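Local coordinates for intracellular exo-alpha-(1->5)-L-arabinofuranosidase (Bifidobacterium longum, PDB 2Y2W), which hydrolyses terminal alpha-(1->5)-linked L-arabinofuranosyl residues from arabinans and also acts on wheat arabinoxylan, contributing to the breakdown of plant cell walls, at residues 228-231 / 232-236; 391-394 / 395-399; 432-435 / 436-440. All blocks are in the same frame, centred on the assembly; numbering follows the deposited sequence.

Interaction 1 (228-231 / 232-236); sequences EEYA and GAVDK
Tyr230 meets Val234 one helical turn on because its CG is trans to the main-chain N (chi1 -177°), which swings the ring along the helix towards its C-terminal end, while the valine's chi1 of 74° sets CG2 beside the tyrosine hydroxyl. Val234 CB then lies over one ring face, offset towards the rim, 4.1 Å from the Tyr230 ring centroid and 21° off the normal: a CH-pi contact. At the far end of the ring, Val234 CG2 is 3.8 Å from Tyr230 OH. The backbone fixes this spacing, since Val234 N donates to Tyr230 O at 2.7 Å. Helix 227-244 belongs to the beta-alpha-beta unit between strands 209-212 and 249-252 of the (beta/alpha)8 barrel, and Tyr230 OH bonds both Ile212 O, in the last residue of strand 209-212, and Cys253 N, just beyond strand 249-252. A phenylalanine here would probably keep the valine packing but leave that carbonyl and that amide without their shared hydroxyl partner. On another side of the helix Lys236 curls back, and its NZ sits 3.1 Å from Gly232 O, above the carbonyl plane. The same oxygen accepts from Lys236 N across the opposite face, at 3.3 Å. Between chains, the Lys236 ammonium also forms a salt bridge with Glu229 of the second subunit, while Glu229 of this chain pairs with Lys236 of the third subunit; Asp235 OD2 is bonded to His224 of the second subunit. The helix is thus chemically divided: an aromatic-aliphatic side ties it to the barrel strands, near the sugar-binding Asn214 inferred from relatives, whereas its charged side joins subunits, where complementary charges would be expected to stabilise the assembly.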
loop_
_atom_site.group_PDB
_atom_site.type_symbol
_atom_site.label_atom_id
_atom_site.label_comp_id
_atom_site.label_asym_id
_atom_site.label_seq_id
_atom_site.Cartn_x
_atom_site.Cartn_y
_atom_site.Cartn_z
ATOM N N GLU D 228 2.664 -13.955 -1.862
ATOM C CA GLU D 228 2.759 -13.091 -3.043
ATOM C C GLU D 228 2.930 -11.612 -2.686
ATOM O O GLU D 228 3.746 -10.915 -3.296
ATOM C CB GLU D 228 1.551 -13.289 -3.968
ATOM C CG GLU D 228 1.521 -14.639 -4.695
ATOM C CD GLU D 228 2.447 -14.704 -5.915
ATOM O OE1 GLU D 228 2.970 -13.651 -6.348
ATOM O OE2 GLU D 228 2.644 -15.820 -6.453
ATOM N N GLU D 229 2.166 -11.146 -1.697
ATOM C CA GLU D 229 2.255 -9.766 -1.215
ATOM C C GLU D 229 3.664 -9.417 -0.736
ATOM O O GLU D 229 4.197 -8.362 -1.094
ATOM C CB GLU D 229 1.243 -9.509 -0.093
ATOM C CG GLU D 229 -0.165 -9.151 -0.567
ATOM C CD GLU D 229 -1.220 -9.265 0.538
ATOM O OE1 GLU D 229 -0.854 -9.469 1.718
ATOM O OE2 GLU D 229 -2.423 -9.150 0.221
ATOM N N TYR D 230 4.258 -10.302 0.067
ATOM C CA TYR D 230 5.601 -10.077 0.602
ATOM C C TYR D 230 6.673 -10.165 -0.478
ATOM O O TYR D 230 7.585 -9.337 -0.509
ATOM C CB TYR D 230 5.923 -11.022 1.769
ATOM C CG TYR D 230 7.281 -10.764 2.392
ATOM C CD1 TYR D 230 7.495 -9.653 3.208
ATOM C CD2 TYR D 230 8.355 -11.624 2.154
ATOM C CE1 TYR D 230 8.742 -9.403 3.773
ATOM C CE2 TYR D 230 9.609 -11.386 2.716
ATOM C CZ TYR D 230 9.793 -10.273 3.522
ATOM O OH TYR D 230 11.024 -10.031 4.084
ATOM N N ALA D 231 6.559 -11.162 -1.354
ATOM C CA ALA D 231 7.470 -11.315 -2.490
ATOM C C ALA D 231 7.566 -10.019 -3.295
ATOM O O ALA D 231 8.666 -9.545 -3.584
ATOM C CB ALA D 231 7.034 -12.473 -3.381
ATOM N N GLY D 232 6.409 -9.449 -3.633
ATOM C CA GLY D 232 6.340 -8.161 -4.320
ATOM C C GLY D 232 6.965 -7.024 -3.528
ATOM O O GLY D 232 7.674 -6.187 -4.085
ATOM N N ALA D 233 6.710 -7.007 -2.222
ATOM C CA ALA D 233 7.202 -5.943 -1.347
ATOM C C ALA D 233 8.718 -6.008 -1.135
ATOM O O ALA D 233 9.410 -5.000 -1.275
ATOM C CB ALA D 233 6.469 -5.968 -0.015
ATOM N N VAL D 234 9.224 -7.197 -0.807
ATOM C CA VAL D 234 10.652 -7.398 -0.570
ATOM C C VAL D 234 11.477 -7.197 -1.848
ATOM O O VAL D 234 12.622 -6.756 -1.784
ATOM C CB VAL D 234 10.952 -8.771 0.114
ATOM C CG1 VAL D 234 10.801 -9.938 -0.860
ATOM C CG2 VAL D 234 12.337 -8.775 0.743
ATOM N N ASP D 235 10.885 -7.501 -3.002
ATOM C CA ASP D 235 11.537 -7.263 -4.286
ATOM C C ASP D 235 11.752 -5.771 -4.518
ATOM O O ASP D 235 12.819 -5.364 -4.978
ATOM C CB ASP D 235 10.724 -7.874 -5.434
ATOM C CG ASP D 235 11.355 -7.628 -6.803
ATOM O OD1 ASP D 235 12.601 -7.663 -6.923
ATOM O OD2 ASP D 235 10.593 -7.404 -7.766
ATOM N N LYS D 236 10.738 -4.967 -4.197
ATOM C CA LYS D 236 10.820 -3.509 -4.312
ATOM C C LYS D 236 11.847 -2.909 -3.346
ATOM O O LYS D 236 12.693 -2.111 -3.754
ATOM C CB LYS D 236 9.447 -2.865 -4.087
ATOM C CG LYS D 236 8.457 -3.073 -5.227
ATOM C CD LYS D 236 7.052 -2.612 -4.843
ATOM C CE LYS D 236 6.012 -3.041 -5.875
ATOM N NZ LYS D 236 5.888 -4.528 -6.017
#

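Interaction 2 (391-394 / 395-399); sequences LMIT and LLKHC
Met392, Ile393 and Thr394 meet Leu396, Lys397 and His398 in a local i to i+4 contact along the last turns of helix 382-397 and the first residue beyond it, leading into strand 402-408, the eighth strand of the (beta/alpha)8 barrel. The helical pattern rests on bonds such as Lys397 N to Ile393 O, 2.8 Å, and Leu396 N to Met392 O, 2.9 Å. Leu391 and Leu395 face inward, against Trp341 of barrel strand 335-341 and Met310 of helix 307-327. On a neighbouring flank the methionine and Leu396 side chains run at an angle to each other, Met392 CG approaching Leu396 CD1 at 4.2 Å, with Phe64 and Leu63 of a loop beside them. The third flank is turned to the C-terminal beta domain: Ile393 CG2 touches the aliphatic part of Lys397 at CD, 3.8 Å away, and both side chains pack on Asp467 and Val469 of strand 462-473. Thr394 and His398 lie side by side and point the same way. The carbonyl oxygen of Thr394 comes up at the edge of the imidazole, near the ring plane, 3.2 Å from His398 CD2. With OG1 anti to the carbonyl carbon (chi1 -57°), the threonine hydroxyl turns back along the helix to bond Ser390 O, and its methyl is left facing the imidazole. Bends at chi3 and chi4 bring the lysine ammonium round to the same side, where one water spans the two polar groups, 2.8 Å from Thr394 OG1 and accepting from Lys397 NZ at 3.1 Å.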
loop_
_atom_site.group_PDB
_atom_site.type_symbol
_atom_site.label_atom_id
_atom_site.label_comp_id
_atom_site.label_asym_id
_atom_site.label_seq_id
_atom_site.Cartn_x
_atom_site.Cartn_y
_atom_site.Cartn_z
ATOM N N LEU D 391 21.842 -27.562 19.460
ATOM C CA LEU D 391 21.405 -26.689 18.365
ATOM C C LEU D 391 22.596 -25.974 17.733
ATOM O O LEU D 391 22.703 -25.900 16.507
ATOM C CB LEU D 391 20.358 -25.674 18.837
ATOM C CG LEU D 391 18.972 -26.162 19.273
ATOM C CD1 LEU D 391 18.161 -25.000 19.821
ATOM C CD2 LEU D 391 18.219 -26.852 18.147
ATOM N N MET D 392 23.493 -25.470 18.579
ATOM C CA MET D 392 24.738 -24.845 18.136
ATOM C C MET D 392 25.610 -25.819 17.338
ATOM O O MET D 392 26.226 -25.430 16.343
ATOM C CB MET D 392 25.512 -24.280 19.335
ATOM C CG MET D 392 26.812 -23.556 18.977
ATOM S SD MET D 392 26.627 -22.253 17.733
ATOM C CE MET D 392 25.743 -21.003 18.668
ATOM N N ILE D 393 25.651 -27.076 17.784
ATOM C CA ILE D 393 26.363 -28.150 17.078
ATOM C C ILE D 393 25.796 -28.363 15.669
ATOM O O ILE D 393 26.556 -28.463 14.702
ATOM C CB ILE D 393 26.350 -29.478 17.895
ATOM C CG1 ILE D 393 27.302 -29.374 19.094
ATOM C CG2 ILE D 393 26.702 -30.685 17.013
ATOM C CD1 ILE D 393 27.133 -30.464 20.141
ATOM N N THR D 394 24.467 -28.411 15.559
ATOM C CA THR D 394 23.798 -28.554 14.260
ATOM C C THR D 394 24.079 -27.347 13.365
ATOM O O THR D 394 24.271 -27.493 12.153
ATOM C CB THR D 394 22.271 -28.766 14.414
ATOM O OG1 THR D 394 22.030 -29.921 15.225
ATOM C CG2 THR D 394 21.597 -28.974 13.058
ATOM N N LEU D 395 24.110 -26.162 13.974
ATOM C CA LEU D 395 24.428 -24.930 13.257
ATOM C C LEU D 395 25.853 -24.968 12.715
ATOM O O LEU D 395 26.092 -24.602 11.563
ATOM C CB LEU D 395 24.222 -23.702 14.156
ATOM C CG LEU D 395 22.791 -23.238 14.452
ATOM C CD1 LEU D 395 22.787 -22.257 15.613
ATOM C CD2 LEU D 395 22.125 -22.621 13.225
ATOM N N LEU D 396 26.787 -25.425 13.548
ATOM C CA LEU D 396 28.186 -25.576 13.150
ATOM C C LEU D 396 28.369 -26.684 12.109
ATOM O O LEU D 396 29.187 -26.554 11.199
ATOM C CB LEU D 396 29.078 -25.823 14.371
ATOM C CG LEU D 396 29.393 -24.619 15.267
ATOM C CD1 LEU D 396 29.905 -25.064 16.626
ATOM C CD2 LEU D 396 30.397 -23.688 14.605
ATOM N N LYS D 397 27.590 -27.759 12.237
ATOM C CA LYS D 397 27.617 -28.859 11.267
ATOM C C LYS D 397 27.046 -28.462 9.907
ATOM O O LYS D 397 27.286 -29.139 8.907
ATOM C CB LYS D 397 26.891 -30.091 11.814
ATOM C CG LYS D 397 27.809 -31.097 12.502
ATOM C CD LYS D 397 27.063 -32.004 13.486
ATOM C CE LYS D 397 26.564 -33.290 12.837
ATOM N NZ LYS D 397 25.392 -33.068 11.944
ATOM N N HIS D 398 26.297 -27.362 9.878
ATOM C CA HIS D 398 25.711 -26.857 8.637
ATOM C C HIS D 398 26.035 -25.380 8.390
ATOM O O HIS D 398 25.269 -24.670 7.735
ATOM C CB HIS D 398 24.195 -27.092 8.624
ATOM C CG HIS D 398 23.807 -28.538 8.633
ATOM N ND1 HIS D 398 23.811 -29.316 7.495
ATOM C CD2 HIS D 398 23.407 -29.349 9.641
ATOM C CE1 HIS D 398 23.431 -30.544 7.802
ATOM N NE2 HIS D 398 23.179 -30.590 9.098
ATOM N N CYS D 399 27.181 -24.928 8.895
ATOM C CA CYS D 399 27.585 -23.530 8.732
ATOM C C CYS D 399 28.151 -23.233 7.339
ATOM O O CYS D 399 28.741 -22.182 7.110
ATOM C CB CYS D 399 28.546 -23.091 9.847
ATOM S SG CYS D 399 30.257 -23.645 9.695
HETATM O O HOH W 1 23.154 -31.987 13.778
#

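Interaction 3 (432-435 / 436-440); sequences YPFA and EAALH
Residues 432-435 and 436-440 form successive turns of helix 431-440, and the i to i+4 bonds between them tighten along the chain. Glu436 N to Tyr432 O and Ala437 N to Pro433 O are both weak, at 3.4 Å each. Ala438 N then reaches Phe434 O at 2.8 Å, and Leu439 N reaches Ala435 O at 2.9 Å. The first turn is therefore held more loosely than the second. Among the side chains, Phe434 has CG trans to its main-chain N (chi1 -167°), which carries the ring forward until CE1 lies 4.2 Å from Ala438 CB, an oblique approach. The helix lies where the (beta/alpha)8 barrel gives way to the C-terminal beta domain of this family 51 enzyme, following barrel strand 402-408 and preceding strand 444-456. Ala437 and Ala438 pack on Phe64, just before the first barrel strand, while Pro433 and Glu436 rest on Trp559 of strand 558-564. The Glu436 chain bends at chi2 (-69°), and its OE2 comes close to OE2 of Glu563, a pairing of like charges that might raise the proton affinity of one carboxylate. Leu439 lies on a more exposed side, its CB 3.4 Å from Ala435 O. One turn after Glu436, the imidazole of His440 presents its edge to that residue's carbonyl oxygen, which lies in the ring plane, 3.6 Å between His440 CD2 and Glu436 O.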
loop_
_atom_site.group_PDB
_atom_site.type_symbol
_atom_site.label_atom_id
_atom_site.label_comp_id
_atom_site.label_asym_id
_atom_site.label_seq_id
_atom_site.Cartn_x
_atom_site.Cartn_y
_atom_site.Cartn_z
ATOM N N TYR D 432 26.630 -20.734 29.153
ATOM C CA TYR D 432 27.902 -21.457 29.110
ATOM C C TYR D 432 28.189 -22.251 27.823
ATOM O O TYR D 432 29.334 -22.274 27.375
ATOM C CB TYR D 432 28.053 -22.340 30.358
ATOM C CG TYR D 432 27.950 -21.572 31.663
ATOM C CD1 TYR D 432 29.039 -20.856 32.163
ATOM C CD2 TYR D 432 26.761 -21.558 32.396
ATOM C CE1 TYR D 432 28.949 -20.147 33.363
ATOM C CE2 TYR D 432 26.661 -20.849 33.596
ATOM C CZ TYR D 432 27.759 -20.148 34.073
ATOM O OH TYR D 432 27.672 -19.449 35.260
ATOM N N PRO D 433 27.166 -22.905 27.227
ATOM C CA PRO D 433 27.430 -23.572 25.948
ATOM C C PRO D 433 27.671 -22.595 24.800
ATOM O O PRO D 433 28.409 -22.920 23.864
ATOM C CB PRO D 433 26.149 -24.379 25.691
ATOM C CG PRO D 433 25.489 -24.489 27.005
ATOM C CD PRO D 433 25.816 -23.223 27.723
ATOM N N PHE D 434 27.052 -21.417 24.877
ATOM C CA PHE D 434 27.215 -20.388 23.851
ATOM C C PHE D 434 28.605 -19.758 23.917
ATOM O O PHE D 434 29.296 -19.668 22.900
ATOM C CB PHE D 434 26.128 -19.313 23.971
ATOM C CG PHE D 434 26.046 -18.400 22.778
ATOM C CD1 PHE D 434 26.824 -17.247 22.707
ATOM C CD2 PHE D 434 25.192 -18.696 21.719
ATOM C CE1 PHE D 434 26.752 -16.400 21.605
ATOM C CE2 PHE D 434 25.112 -17.856 20.609
ATOM C CZ PHE D 434 25.894 -16.706 20.553
ATOM N N ALA D 435 29.005 -19.333 25.116
ATOM C CA ALA D 435 30.317 -18.721 25.342
ATOM C C ALA D 435 31.468 -19.583 24.812
ATOM O O ALA D 435 32.320 -19.094 24.068
ATOM C CB ALA D 435 30.510 -18.417 26.820
ATOM N N GLU D 436 31.476 -20.862 25.183
ATOM C CA GLU D 436 32.506 -21.799 24.735
ATOM C C GLU D 436 32.591 -21.918 23.218
ATOM O O GLU D 436 33.687 -21.904 22.653
ATOM C CB GLU D 436 32.299 -23.180 25.361
ATOM C CG GLU D 436 33.172 -23.437 26.582
ATOM C CD GLU D 436 34.648 -23.582 26.239
ATOM O OE1 GLU D 436 34.969 -24.136 25.163
ATOM O OE2 GLU D 436 35.489 -23.145 27.053
ATOM N N ALA D 437 31.436 -22.034 22.566
ATOM C CA ALA D 437 31.380 -22.120 21.113
ATOM C C ALA D 437 31.812 -20.801 20.474
ATOM O O ALA D 437 32.540 -20.798 19.485
ATOM C CB ALA D 437 29.988 -22.511 20.655
ATOM N N ALA D 438 31.378 -19.689 21.061
ATOM C CA ALA D 438 31.668 -18.361 20.525
ATOM C C ALA D 438 33.142 -17.982 20.618
ATOM O O ALA D 438 33.661 -17.294 19.739
ATOM C CB ALA D 438 30.806 -17.309 21.211
ATOM N N LEU D 439 33.813 -18.438 21.673
ATOM C CA LEU D 439 35.201 -18.049 21.931
ATOM C C LEU D 439 36.270 -19.012 21.398
ATOM O O LEU D 439 37.449 -18.654 21.351
ATOM C CB LEU D 439 35.426 -17.783 23.429
ATOM C CG LEU D 439 34.888 -16.471 24.018
ATOM C CD1 LEU D 439 34.948 -16.502 25.539
ATOM C CD2 LEU D 439 35.635 -15.253 23.480
ATOM N N HIS D 440 35.870 -20.216 20.991
ATOM C CA HIS D 440 36.849 -21.239 20.599
ATOM C C HIS D 440 36.587 -21.969 19.276
ATOM O O HIS D 440 37.510 -22.548 18.698
ATOM C CB HIS D 440 37.058 -22.239 21.739
ATOM C CG HIS D 440 37.560 -21.609 23.000
ATOM N ND1 HIS D 440 38.881 -21.267 23.184
ATOM C CD2 HIS D 440 36.913 -21.241 24.131
ATOM C CE1 HIS D 440 39.030 -20.724 24.380
ATOM N NE2 HIS D 440 37.851 -20.698 24.975
#

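Along the chain the three contacts come strictly in series. Each is made within one unbroken run of chain, helical except where interaction 2 runs past its helix end, so none closes a long loop, and none nests in or crosses another. Interaction 1 belongs to the helix between the fourth and fifth barrel strands and faces the neighbouring subunits; its nearest atoms are about 19 Å from interaction 2 and about 23 Å from interaction 3. Interaction 2 ends the helix before the eighth strand, and interaction 3 follows that strand. These last two touch, Met392 CG meeting Ala437 CB at 3.7 Å and Met392 CE meeting Phe434 CE2 at 3.8 Å, thereby joining two helices between the barrel and the C-terminal beta domain.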